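Local coordinates for Ketoacyl_synth_N domain-containing protein (Photorhabdus luminescens subsp. laumondii, PDB 6SMO) that probably acts as a ketosynthase-like acyltransferase of the thiolase superfamily, paired with a second ketosynthase chain and lining a pocket for a polyketide-like chain, at residues I240-A252 with N359-I371. Sequence-based numbering, arbitrary orientation.
Sequences ILCELTGFVDYFA and NQGHVCALSFSAI
E243 and S369 exchange two backbone hydrogen bonds, E243 N reaching S369 O at 2.8 Å with an N-H...O angle of 175°. V248 with A365 and Y250 with V363 are joined by the same reciprocal pattern, and A252 N bonds G361 O beyond them, so 242-251 and 362-369 run antiparallel. The register slips by one at T245 and G246, which both face S367: T245 N donates to S367 O, and G246 O accepts from S367 N. This classic beta bulge turns T245 toward the partner strand. With OG1 set between its own N and carbonyl carbon (chi1 40°), the T245 hydroxyl lies 2.7 Å from S367 OG and 3.2 Å from S369 OG, both hydrogen-bonded.

On the face shared by L244, F247, D249 and F251, the edge of F251 points into the face of H362, the planes at 89° and F251 CD1 over the imidazole centre. G361 O sits over one face of the F251 ring, offset toward the rim. H362 NE2 bonds V184 O of the neighbouring PKS_KS chain, and D249 OD2 bonds Y168 OH of its own chain and S183 OG of that neighbour. L366 CD2 packs on F247 CD1 at 3.5 Å, and L244 CD1 on F368 CE1 at 3.8 Å; L366 and F368 also touch helix 319-329. The antiparallel ladder joins 5-13 to 351-356 across the central mixed sheet, as in the duplicated thiolase fold, with one end at the ketosynthase heterodimer interface.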
loop_
_atom_site.group_PDB
_atom_site.type_symbol
_atom_site.label_atom_id
_atom_site.label_comp_id
_atom_site.label_asym_id
_atom_site.label_seq_id
_atom_site.Cartn_x
_atom_site.Cartn_y
_atom_site.Cartn_z
ATOM N N ILE C 240 19.496 21.056 -12.234
ATOM C CA ILE C 240 18.005 20.978 -12.293
ATOM C C ILE C 240 17.596 20.662 -13.737
ATOM O O ILE C 240 17.892 21.485 -14.625
ATOM C CB ILE C 240 17.356 22.285 -11.789
ATOM C CG1 ILE C 240 17.800 22.642 -10.367
ATOM C CG2 ILE C 240 15.839 22.207 -11.889
ATOM C CD1 ILE C 240 17.655 24.109 -10.031
ATOM N N LEU C 241 16.942 19.516 -13.956
ATOM C CA LEU C 241 16.453 19.076 -15.292
ATOM C C LEU C 241 15.275 19.960 -15.718
ATOM O O LEU C 241 15.341 20.547 -16.816
ATOM C CB LEU C 241 16.035 17.602 -15.241
ATOM C CG LEU C 241 17.157 16.589 -15.460
ATOM C CD1 LEU C 241 18.106 16.558 -14.274
ATOM C CD2 LEU C 241 16.587 15.203 -15.722
ATOM N N CYS C 242 14.241 20.039 -14.874
ATOM C CA CYS C 242 12.979 20.780 -15.136
ATOM C C CYS C 242 12.239 21.042 -13.819
ATOM O O CYS C 242 12.689 20.532 -12.774
ATOM C CB CYS C 242 12.086 20.002 -16.097
ATOM S SG CYS C 242 11.557 18.396 -15.450
ATOM N N GLU C 243 11.149 21.814 -13.885
ATOM C CA GLU C 243 10.265 22.151 -12.738
ATOM C C GLU C 243 8.896 21.494 -12.955
ATOM O O GLU C 243 8.347 21.642 -14.063
ATOM C CB GLU C 243 10.122 23.670 -12.611
ATOM C CG GLU C 243 9.417 24.114 -11.341
ATOM C CD GLU C 243 9.253 25.616 -11.181
ATOM O OE1 GLU C 243 9.483 26.348 -12.164
ATOM O OE2 GLU C 243 8.895 26.051 -10.068
ATOM N N LEU C 244 8.375 20.795 -11.940
ATOM C CA LEU C 244 6.988 20.253 -11.931
ATOM C C LEU C 244 6.032 21.392 -11.560
ATOM O O LEU C 244 6.037 21.811 -10.385
ATOM C CB LEU C 244 6.888 19.082 -10.947
ATOM C CG LEU C 244 5.661 18.186 -11.122
ATOM C CD1 LEU C 244 5.972 16.752 -10.722
ATOM C CD2 LEU C 244 4.470 18.710 -10.331
ATOM N N THR C 245 5.255 21.870 -12.535
ATOM C CA THR C 245 4.438 23.112 -12.450
ATOM C C THR C 245 2.992 22.790 -12.050
ATOM O O THR C 245 2.387 23.631 -11.356
ATOM C CB THR C 245 4.499 23.889 -13.771
ATOM O OG1 THR C 245 4.445 22.950 -14.846
ATOM C CG2 THR C 245 5.752 24.730 -13.894
ATOM N N GLY C 246 2.461 21.633 -12.463
ATOM C CA GLY C 246 1.046 21.266 -12.244
ATOM C C GLY C 246 0.825 19.763 -12.192
ATOM O O GLY C 246 1.616 19.021 -12.810
ATOM N N PHE C 247 -0.221 19.340 -11.476
ATOM C CA PHE C 247 -0.686 17.933 -11.358
ATOM C C PHE C 247 -2.218 17.899 -11.411
ATOM O O PHE C 247 -2.866 18.730 -10.743
ATOM C CB PHE C 247 -0.162 17.294 -10.070
ATOM C CG PHE C 247 -0.729 15.929 -9.772
ATOM C CD1 PHE C 247 -0.658 14.912 -10.712
ATOM C CD2 PHE C 247 -1.331 15.658 -8.552
ATOM C CE1 PHE C 247 -1.180 13.656 -10.441
ATOM C CE2 PHE C 247 -1.851 14.400 -8.281
ATOM C CZ PHE C 247 -1.772 13.401 -9.226
ATOM N N VAL C 248 -2.767 16.956 -12.184
ATOM C CA VAL C 248 -4.231 16.755 -12.398
ATOM C C VAL C 248 -4.571 15.302 -12.046
ATOM O O VAL C 248 -3.856 14.400 -12.523
ATOM C CB VAL C 248 -4.624 17.107 -13.846
ATOM C CG1 VAL C 248 -5.995 16.573 -14.230
ATOM C CG2 VAL C 248 -4.550 18.606 -14.094
ATOM N N ASP C 249 -5.618 15.095 -11.239
ATOM C CA ASP C 249 -6.087 13.756 -10.787
ATOM C C ASP C 249 -7.609 13.799 -10.610
ATOM O O ASP C 249 -8.068 14.231 -9.535
ATOM C CB ASP C 249 -5.372 13.329 -9.501
ATOM C CG ASP C 249 -5.616 11.883 -9.096
ATOM O OD1 ASP C 249 -6.102 11.105 -9.944
ATOM O OD2 ASP C 249 -5.314 11.544 -7.935
ATOM N N TYR C 250 -8.351 13.373 -11.638
ATOM C CA TYR C 250 -9.838 13.354 -11.672
ATOM C C TYR C 250 -10.325 11.997 -12.192
ATOM O O TYR C 250 -9.493 11.160 -12.595
ATOM C CB TYR C 250 -10.367 14.511 -12.524
ATOM C CG TYR C 250 -10.170 15.872 -11.909
ATOM C CD1 TYR C 250 -11.105 16.415 -11.043
ATOM C CD2 TYR C 250 -9.037 16.620 -12.187
ATOM C CE1 TYR C 250 -10.924 17.666 -10.472
ATOM C CE2 TYR C 250 -8.838 17.871 -11.626
ATOM C CZ TYR C 250 -9.785 18.397 -10.766
ATOM O OH TYR C 250 -9.595 19.628 -10.210
ATOM N N PHE C 251 -11.646 11.797 -12.162
ATOM C CA PHE C 251 -12.349 10.562 -12.596
ATOM C C PHE C 251 -13.549 10.940 -13.470
ATOM O O PHE C 251 -14.076 12.061 -13.323
ATOM C CB PHE C 251 -12.782 9.743 -11.377
ATOM C CG PHE C 251 -13.160 8.317 -11.685
ATOM C CD1 PHE C 251 -12.185 7.341 -11.826
ATOM C CD2 PHE C 251 -14.488 7.949 -11.838
ATOM C CE1 PHE C 251 -12.530 6.029 -12.111
ATOM C CE2 PHE C 251 -14.831 6.636 -12.124
ATOM C CZ PHE C 251 -13.853 5.679 -12.260
ATOM N N ALA C 252 -13.955 10.025 -14.356
ATOM C CA ALA C 252 -15.101 10.168 -15.283
ATOM C C ALA C 252 -15.963 8.908 -15.218
ATOM O O ALA C 252 -15.622 7.897 -15.828
ATOM C CB ALA C 252 -14.596 10.423 -16.683
ATOM N N ASN C 359 -8.915 2.189 -17.496
ATOM C CA ASN C 359 -10.067 1.496 -18.132
ATOM C C ASN C 359 -11.364 1.913 -17.427
ATOM O O ASN C 359 -12.372 2.124 -18.128
ATOM C CB ASN C 359 -9.887 -0.025 -18.099
ATOM C CG ASN C 359 -10.875 -0.756 -18.981
ATOM O OD1 ASN C 359 -10.729 -0.777 -20.201
ATOM N ND2 ASN C 359 -11.877 -1.370 -18.373
ATOM N N GLN C 360 -11.331 2.027 -16.094
ATOM C CA GLN C 360 -12.513 2.330 -15.238
ATOM C C GLN C 360 -12.939 3.793 -15.423
ATOM O O GLN C 360 -14.133 4.085 -15.197
ATOM C CB GLN C 360 -12.208 2.016 -13.772
ATOM C CG GLN C 360 -12.084 0.525 -13.485
ATOM C CD GLN C 360 -13.405 -0.194 -13.596
ATOM O OE1 GLN C 360 -13.604 -1.033 -14.472
ATOM N NE2 GLN C 360 -14.329 0.138 -12.709
ATOM N N GLY C 361 -12.003 4.675 -15.798
ATOM C CA GLY C 361 -12.300 6.044 -16.269
ATOM C C GLY C 361 -11.624 7.133 -15.452
ATOM O O GLY C 361 -12.286 8.157 -15.195
ATOM N N HIS C 362 -10.352 6.951 -15.080
ATOM C CA HIS C 362 -9.509 7.995 -14.433
ATOM C C HIS C 362 -9.130 9.055 -15.473
ATOM O O HIS C 362 -9.287 8.781 -16.673
ATOM C CB HIS C 362 -8.253 7.386 -13.789
ATOM C CG HIS C 362 -8.493 6.763 -12.456
ATOM N ND1 HIS C 362 -8.938 5.463 -12.318
ATOM C CD2 HIS C 362 -8.344 7.249 -11.205
ATOM C CE1 HIS C 362 -9.060 5.177 -11.038
ATOM N NE2 HIS C 362 -8.702 6.256 -10.335
ATOM N N VAL C 363 -8.675 10.225 -15.016
ATOM C CA VAL C 363 -8.028 11.278 -15.855
ATOM C C VAL C 363 -6.894 11.899 -15.031
ATOM O O VAL C 363 -7.195 12.698 -14.121
ATOM C CB VAL C 363 -9.027 12.352 -16.335
ATOM C CG1 VAL C 363 -8.325 13.492 -17.060
ATOM C CG2 VAL C 363 -10.121 11.765 -17.213
ATOM N N CYS C 364 -5.648 11.529 -15.338
ATOM C CA CYS C 364 -4.418 12.001 -14.649
ATOM C C CYS C 364 -3.488 12.676 -15.662
ATOM O O CYS C 364 -3.398 12.183 -16.803
ATOM C CB CYS C 364 -3.708 10.844 -13.958
ATOM S SG CYS C 364 -4.719 10.043 -12.684
ATOM N N ALA C 365 -2.832 13.766 -15.258
ATOM C CA ALA C 365 -1.881 14.529 -16.100
ATOM C C ALA C 365 -0.853 15.253 -15.222
ATOM O O ALA C 365 -1.229 15.731 -14.133
ATOM C CB ALA C 365 -2.632 15.497 -16.980
ATOM N N LEU C 366 0.395 15.320 -15.699
ATOM C CA LEU C 366 1.530 16.031 -15.053
ATOM C C LEU C 366 2.060 17.103 -16.010
ATOM O O LEU C 366 2.036 16.865 -17.236
ATOM C CB LEU C 366 2.623 15.015 -14.703
ATOM C CG LEU C 366 2.343 14.137 -13.485
ATOM C CD1 LEU C 366 3.219 12.894 -13.498
ATOM C CD2 LEU C 366 2.544 14.917 -12.194
ATOM N N SER C 367 2.518 18.234 -15.462
ATOM C CA SER C 367 3.081 19.389 -16.209
ATOM C C SER C 367 4.533 19.625 -15.777
ATOM O O SER C 367 4.761 19.845 -14.572
ATOM C CB SER C 367 2.240 20.623 -16.002
ATOM O OG SER C 367 2.811 21.743 -16.662
ATOM N N PHE C 368 5.468 19.574 -16.733
ATOM C CA PHE C 368 6.919 19.837 -16.536
ATOM C C PHE C 368 7.332 21.034 -17.401
ATOM O O PHE C 368 6.959 21.064 -18.589
ATOM C CB PHE C 368 7.741 18.589 -16.868
ATOM C CG PHE C 368 7.470 17.412 -15.967
ATOM C CD1 PHE C 368 8.154 17.262 -14.770
ATOM C CD2 PHE C 368 6.523 16.460 -16.309
ATOM C CE1 PHE C 368 7.901 16.182 -13.938
ATOM C CE2 PHE C 368 6.270 15.380 -15.476
ATOM C CZ PHE C 368 6.958 15.244 -14.292
ATOM N N SER C 369 8.074 21.980 -16.816
ATOM C CA SER C 369 8.508 23.254 -17.452
ATOM C C SER C 369 10.034 23.390 -17.379
ATOM O O SER C 369 10.621 22.941 -16.377
ATOM C CB SER C 369 7.819 24.431 -16.815
ATOM O OG SER C 369 6.411 24.329 -16.965
ATOM N N ALA C 370 10.636 24.006 -18.401
ATOM C CA ALA C 370 12.102 24.139 -18.587
ATOM C C ALA C 370 12.684 25.126 -17.568
ATOM O O ALA C 370 11.911 25.923 -17.000
ATOM C CB ALA C 370 12.404 24.576 -20.000
ATOM N N ILE C 371 14.007 25.065 -17.368
ATOM C CA ILE C 371 14.797 25.913 -16.423
ATOM C C ILE C 371 14.362 25.581 -14.991
ATOM O O ILE C 371 13.410 26.149 -14.456
ATOM C CB ILE C 371 14.649 27.416 -16.754
ATOM C CG1 ILE C 371 14.981 27.713 -18.220
ATOM C CG2 ILE C 371 15.492 28.264 -15.808
ATOM C CD1 ILE C 371 14.466 29.045 -18.716
ATOM O OXT ILE C 371 14.962 24.727 -14.339
#